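Local coordinates for protein transcriptional regulator (Streptococcus dysgalactiae, PDB 4YV9) that probably acts as a dimeric, DNA-binding transcription factor that senses short SHP peptide pheromones and thereby controls gene expression during streptococcal quorum sensing, at residues L55-T58 with I59-V63; Q176-T179 with N180-L183. All coordinates share one frame; numbering follows the deposited sequence.

Interaction 1 of 2, residues L55-T58 with I59-V63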
ATOM      1  N   LEU B  55     -13.078 -15.985  -8.741  1.00 34.82           N
ATOM      2  CA  LEU B  55     -11.931 -15.637  -9.576  1.00 33.57           C
ATOM      3  C   LEU B  55     -10.725 -15.124  -8.785  1.00 33.96           C
ATOM      4  O   LEU B  55      -9.722 -14.730  -9.384  1.00 34.15           O
ATOM      5  CB  LEU B  55     -12.341 -14.573 -10.605  1.00 31.53           C
ATOM      6  CG  LEU B  55     -13.445 -14.979 -11.589  1.00 29.68           C
ATOM      7  CD1 LEU B  55     -13.978 -13.728 -12.326  1.00 31.74           C
ATOM      8  CD2 LEU B  55     -12.918 -15.992 -12.588  1.00 29.25           C
ATOM      9  N   ASN B  56     -10.827 -15.122  -7.452  1.00 28.10           N
ATOM     10  CA  ASN B  56      -9.764 -14.641  -6.552  1.00 29.97           C
ATOM     11  C   ASN B  56      -9.344 -13.182  -6.832  1.00 31.37           C
ATOM     12  O   ASN B  56      -8.156 -12.828  -6.793  1.00 33.73           O
ATOM     13  CB  ASN B  56      -8.554 -15.568  -6.621  1.00 32.55           C
ATOM     14  CG  ASN B  56      -8.867 -16.964  -6.087  1.00 38.69           C
ATOM     15  OD1 ASN B  56      -9.259 -17.115  -4.929  1.00 37.37           O
ATOM     16  ND2 ASN B  56      -8.720 -17.978  -6.933  1.00 27.30           N
ATOM     17  N   ILE B  57     -10.346 -12.375  -7.143  1.00 35.38           N
ATOM     18  CA  ILE B  57     -10.207 -10.937  -7.357  1.00 39.69           C
ATOM     19  C   ILE B  57     -11.106 -10.265  -6.334  1.00 40.54           C
ATOM     20  O   ILE B  57     -12.251 -10.672  -6.130  1.00 50.35           O
ATOM     21  CB  ILE B  57     -10.634 -10.506  -8.780  1.00 44.67           C
ATOM     22  CG1 ILE B  57      -9.863 -11.292  -9.841  1.00 46.35           C
ATOM     23  CG2 ILE B  57     -10.440  -8.993  -8.975  1.00 50.26           C
ATOM     24  CD1 ILE B  57     -10.493 -11.233 -11.219  1.00 44.47           C
ATOM     25  N   THR B  58     -10.585  -9.277  -5.641  1.00 44.13           N
ATOM     26  CA  THR B  58     -11.417  -8.547  -4.715  1.00 48.78           C
ATOM     27  C   THR B  58     -11.978  -7.310  -5.449  1.00 48.28           C
ATOM     28  O   THR B  58     -11.382  -6.837  -6.425  1.00 43.59           O
ATOM     29  CB  THR B  58     -10.623  -8.177  -3.474  1.00 48.00           C
ATOM     30  OG1 THR B  58     -11.348  -7.217  -2.703  1.00 64.69           O
ATOM     31  CG2 THR B  58      -9.266  -7.622  -3.877  1.00 38.75           C
ATOM     32  N   ILE B  59     -13.126  -6.810  -4.998  1.00 52.98           N
ATOM     33  CA  ILE B  59     -13.854  -5.782  -5.745  1.00 47.58           C
ATOM     34  C   ILE B  59     -13.028  -4.500  -5.907  1.00 43.93           C
ATOM     35  O   ILE B  59     -13.224  -3.754  -6.861  1.00 54.58           O
ATOM     36  CB  ILE B  59     -15.230  -5.462  -5.081  1.00 50.88           C
ATOM     37  CG1 ILE B  59     -16.010  -4.394  -5.872  1.00 48.14           C
ATOM     38  CG2 ILE B  59     -15.062  -5.024  -3.645  1.00 43.07           C
ATOM     39  CD1 ILE B  59     -16.447  -4.839  -7.267  1.00 43.10           C
ATOM     40  N   ASP B  60     -12.071  -4.248  -5.021  1.00 42.35           N
ATOM     41  CA  ASP B  60     -11.248  -3.037  -5.193  1.00 46.13           C
ATOM     42  C   ASP B  60     -10.263  -3.197  -6.353  1.00 43.31           C
ATOM     43  O   ASP B  60      -9.986  -2.249  -7.093  1.00 45.80           O
ATOM     44  CB  ASP B  60     -10.507  -2.682  -3.904  1.00 52.86           C
ATOM     45  CG  ASP B  60      -9.777  -3.864  -3.291  1.00 54.67           C
ATOM     46  OD1 ASP B  60     -10.401  -4.930  -3.154  1.00 55.68           O
ATOM     47  OD2 ASP B  60      -8.587  -3.719  -2.924  1.00 56.87           O
ATOM     48  N   GLU B  61      -9.754  -4.409  -6.516  1.00 45.12           N
ATOM     49  CA  GLU B  61      -8.912  -4.769  -7.651  1.00 46.63           C
ATOM     50  C   GLU B  61      -9.689  -4.692  -8.979  1.00 45.90           C
ATOM     51  O   GLU B  61      -9.174  -4.215  -9.990  1.00 43.37           O
ATOM     52  CB  GLU B  61      -8.345  -6.187  -7.432  1.00 48.80           C
ATOM     53  CG  GLU B  61      -6.948  -6.382  -7.964  1.00 55.16           C
ATOM     54  CD  GLU B  61      -6.331  -7.721  -7.596  1.00 39.98           C
ATOM     55  OE1 GLU B  61      -7.041  -8.662  -7.167  1.00 41.71           O
ATOM     56  OE2 GLU B  61      -5.116  -7.830  -7.747  1.00 43.43           O
ATOM     57  N   PHE B  62     -10.934  -5.173  -8.962  1.00 39.47           N
ATOM     58  CA  PHE B  62     -11.828  -5.150 -10.131  1.00 40.59           C
ATOM     59  C   PHE B  62     -12.115  -3.722 -10.590  1.00 42.27           C
ATOM     60  O   PHE B  62     -12.055  -3.402 -11.780  1.00 53.30           O
ATOM     61  CB  PHE B  62     -13.147  -5.901  -9.794  1.00 46.71           C
ATOM     62  CG  PHE B  62     -14.175  -5.897 -10.909  1.00 47.49           C
ATOM     63  CD1 PHE B  62     -15.103  -4.872 -11.022  1.00 60.58           C
ATOM     64  CD2 PHE B  62     -14.214  -6.922 -11.836  1.00 47.38           C
ATOM     65  CE1 PHE B  62     -16.053  -4.869 -12.053  1.00 63.17           C
ATOM     66  CE2 PHE B  62     -15.158  -6.925 -12.862  1.00 45.71           C
ATOM     67  CZ  PHE B  62     -16.076  -5.906 -12.965  1.00 49.32           C
ATOM     68  N   VAL B  63     -12.398  -2.847  -9.636  1.00 44.21           N
ATOM     69  CA  VAL B  63     -12.696  -1.453  -9.937  1.00 45.56           C
ATOM     70  C   VAL B  63     -11.538  -0.720 -10.638  1.00 59.21           C
ATOM     71  O   VAL B  63     -11.760   0.097 -11.539  1.00 56.73           O
ATOM     72  CB  VAL B  63     -13.074  -0.688  -8.652  1.00 50.10           C
ATOM     73  CG1 VAL B  63     -13.074   0.819  -8.892  1.00 60.12           C
ATOM     74  CG2 VAL B  63     -14.430  -1.149  -8.147  1.00 53.88           C
TER
HETATM   75  O   HOH W   1      -6.299 -11.123  -7.328  1.00 28.42           O

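Interaction 2 of 2, residues Q176-T179 with N180-L183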
ATOM      1  N   GLN B 176      -3.679  -6.525   3.523  1.00 51.25           N
ATOM      2  CA  GLN B 176      -3.495  -6.378   2.079  1.00 51.88           C
ATOM      3  C   GLN B 176      -3.316  -4.950   1.624  1.00 51.32           C
ATOM      4  O   GLN B 176      -2.912  -4.717   0.487  1.00 67.31           O
ATOM      5  CB  GLN B 176      -4.678  -6.970   1.303  1.00 42.36           C
ATOM      6  CG  GLN B 176      -4.597  -8.464   1.134  1.00 58.55           C
ATOM      7  CD  GLN B 176      -4.871  -9.202   2.422  1.00 60.22           C
ATOM      8  OE1 GLN B 176      -5.717  -8.790   3.217  1.00 65.47           O
ATOM      9  NE2 GLN B 176      -4.146 -10.290   2.645  1.00 62.09           N
ATOM     10  N   ASN B 177      -3.645  -3.996   2.489  1.00 45.28           N
ATOM     11  CA  ASN B 177      -3.586  -2.592   2.115  1.00 43.96           C
ATOM     12  C   ASN B 177      -3.176  -1.698   3.289  1.00 36.25           C
ATOM     13  O   ASN B 177      -3.991  -1.355   4.144  1.00 44.80           O
ATOM     14  CB  ASN B 177      -4.938  -2.145   1.554  1.00 50.04           C
ATOM     15  CG  ASN B 177      -4.859  -0.797   0.862  1.00 54.92           C
ATOM     16  OD1 ASN B 177      -3.773  -0.228   0.723  1.00 53.46           O
ATOM     17  ND2 ASN B 177      -6.007  -0.284   0.418  1.00 51.56           N
ATOM     18  N   LYS B 178      -1.906  -1.324   3.329  1.00 38.73           N
ATOM     19  CA  LYS B 178      -1.412  -0.517   4.432  1.00 42.77           C
ATOM     20  C   LYS B 178      -1.290   0.950   4.067  1.00 41.25           C
ATOM     21  O   LYS B 178      -0.550   1.702   4.701  1.00 36.77           O
ATOM     22  CB  LYS B 178      -0.087  -1.080   4.913  1.00 45.65           C
ATOM     23  CG  LYS B 178      -0.329  -2.400   5.647  1.00 49.96           C
ATOM     24  CD  LYS B 178       0.917  -3.197   5.759  1.00 53.34           C
ATOM     25  CE  LYS B 178       0.689  -4.416   6.620  1.00 47.46           C
ATOM     26  NZ  LYS B 178       1.899  -5.247   6.529  1.00 51.42           N
ATOM     27  N   THR B 179      -2.048   1.353   3.055  1.00 40.39           N
ATOM     28  CA  THR B 179      -2.018   2.727   2.594  1.00 37.11           C
ATOM     29  C   THR B 179      -2.314   3.673   3.745  1.00 37.44           C
ATOM     30  O   THR B 179      -1.536   4.586   3.998  1.00 37.97           O
ATOM     31  CB  THR B 179      -3.014   2.954   1.451  1.00 39.27           C
ATOM     32  OG1 THR B 179      -2.664   2.093   0.362  1.00 46.61           O
ATOM     33  CG2 THR B 179      -2.954   4.389   0.977  1.00 46.58           C
ATOM     34  N   ASN B 180      -3.408   3.447   4.470  1.00 34.89           N
ATOM     35  CA  ASN B 180      -3.727   4.373   5.558  1.00 36.37           C
ATOM     36  C   ASN B 180      -2.736   4.296   6.719  1.00 38.81           C
ATOM     37  O   ASN B 180      -2.495   5.291   7.389  1.00 36.03           O
ATOM     38  CB  ASN B 180      -5.139   4.147   6.090  1.00 33.90           C
ATOM     39  CG  ASN B 180      -6.193   4.583   5.105  1.00 41.47           C
ATOM     40  OD1 ASN B 180      -5.871   5.179   4.072  1.00 39.33           O
ATOM     41  ND2 ASN B 180      -7.456   4.271   5.397  1.00 38.96           N
ATOM     42  N   LYS B 181      -2.175   3.120   6.958  1.00 35.25           N
ATOM     43  CA  LYS B 181      -1.220   2.950   8.051  1.00 34.07           C
ATOM     44  C   LYS B 181       0.064   3.727   7.764  1.00 34.21           C
ATOM     45  O   LYS B 181       0.640   4.385   8.641  1.00 32.69           O
ATOM     46  CB  LYS B 181      -0.924   1.460   8.262  1.00 34.96           C
ATOM     47  CG  LYS B 181       0.010   1.189   9.420  1.00 34.68           C
ATOM     48  CD  LYS B 181       0.297  -0.292   9.567  1.00 33.19           C
ATOM     49  CE  LYS B 181       1.181  -0.558  10.783  1.00 37.98           C
ATOM     50  NZ  LYS B 181       1.334  -2.028  11.061  1.00 39.39           N
ATOM     51  N   THR B 182       0.514   3.657   6.522  1.00 32.33           N
ATOM     52  CA  THR B 182       1.711   4.393   6.141  1.00 31.72           C
ATOM     53  C   THR B 182       1.476   5.906   6.282  1.00 34.92           C
ATOM     54  O   THR B 182       2.321   6.631   6.837  1.00 34.57           O
ATOM     55  CB  THR B 182       2.139   3.998   4.713  1.00 34.31           C
ATOM     56  OG1 THR B 182       2.591   2.638   4.742  1.00 34.06           O
ATOM     57  CG2 THR B 182       3.277   4.858   4.220  1.00 30.99           C
ATOM     58  N   LEU B 183       0.317   6.376   5.839  1.00 35.57           N
ATOM     59  CA  LEU B 183      -0.028   7.788   6.015  1.00 36.26           C
ATOM     60  C   LEU B 183      -0.078   8.170   7.495  1.00 38.55           C
ATOM     61  O   LEU B 183       0.501   9.183   7.892  1.00 34.76           O
ATOM     62  CB  LEU B 183      -1.365   8.127   5.340  1.00 35.95           C
ATOM     63  CG  LEU B 183      -1.345   8.211   3.810  1.00 42.27           C
ATOM     64  CD1 LEU B 183      -2.742   8.201   3.224  1.00 40.11           C
ATOM     65  CD2 LEU B 183      -0.614   9.462   3.377  1.00 45.28           C
TER
HETATM   66  O   HOH W   2      -5.159   1.292   4.261  1.00 44.20           O

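Interaction 1 of 2, residues L55-T58 with I59-V63
T58, the N-cap residue of helix 59-66, meets the first helical turn on two fronts. Its carbonyl oxygen receives the amide of F62 in the carbonyl plane (F62 N to T58 O 3.1 Å, N-H...O 159°), while its hydroxyl turns away from a capping role and goes to the carboxylate of D60. T58 OG1 lies 2.5 Å from D60 OD1, with OG1 as donor and meeting that oxygen nearly along its C-O axis. The torsions bring the two groups together: OG1 stands opposite the backbone N of T58 (chi1 167°), and the CG of D60 is tucked between its own N and carbonyl carbon (chi1 49°). T58 CG2 is pressed against the same oxygen, so this corner is tightly packed. Nearby, I57 CG2 lies 3.8 Å from E61 CB, the two side chains crossing at roughly a right angle, and also reaches F62 CB at 4.2 Å. F62 itself runs on into the apolar cluster with L9, L12 and L52.

The looser side, bridged by a water, runs along the extended E61 chain. Here N56 O and E61 OE1 stand 4.3 Å apart, and one water donates to both, 2.6 Å from each. E61 OE2 turns to Y142 N and N180 ND2 of the second subunit. With the Schellman motif at N56 ending helix 45-54 and the N-cap following two residues later, this is a short interhelical turn within the helix-turn-helix DNA-binding domain.

Interaction 2 of 2, residues Q176-T179 with N180-L183
K178, N-cap of helix 179-197, offers its carbonyl to T182: T182 N lies 2.9 Å from K178 O, nearly in line with the C=O bond (N-H...O 165°). T182 OG1 is 3.3 Å from the same K178 O, a weak bond whose proton has another acceptor within reach; N220 ND2 is also hydrogen-bonded to this hydroxyl. One residue on, L183 N reaches T179 O at 3.2 Å, the donor lifted 18° from the carbonyl plane.

The L183 side chain then climbs past that carbonyl oxygen. CB is 3.8 Å from T179 O, CG leans closest at 3.6 Å, and CD1 still grazes it before ending 4.4 Å from T179 CG2. With CG beside the backbone N (chi1 -74°), the branch lies back along the first turn. Beyond T179, L183 packs on Y142, I145 and an apolar side chain of the bound peptide.

Ahead of the helix, N177 OD1 accepts T179 OG1 on a lone pair, 2.6 Å away, and weakly the amide of T179, as in an Asx turn. A water joins N177 O to N180 N, occupying an amide of the opening turn. A weak bond also links T179 OG1 to Q176 O of the second subunit, in competition for the hydroxyl proton.

K178 and K181 bring both ammonium groups to the carboxylate of E218, in the loop between helices 201-215 and 221-236. The helix start is thus wedged between that loop and helix 142-151, which N180 and L183 touch, with the partner subunit close by.

Both contacts open a helix, in series along the chain: interaction 1 in the helix-turn-helix region, interaction 2 in the TPR-like C-terminal region. Within one subunit their centres lie 18 Å apart and their nearest atoms about 5 Å, without touching. The direct connection runs between subunits: the E61 carboxylate of interaction 1 is hydrogen-bonded by N180 of interaction 2 in the second subunit, joining the helix-turn-helix part of one chain to the C-terminal, probably pheromone-binding, part of the other. At interaction 2, bound peptide packs on Q176 and K178 through a modified side chain and, in a separate contact, on L183 through an apolar one.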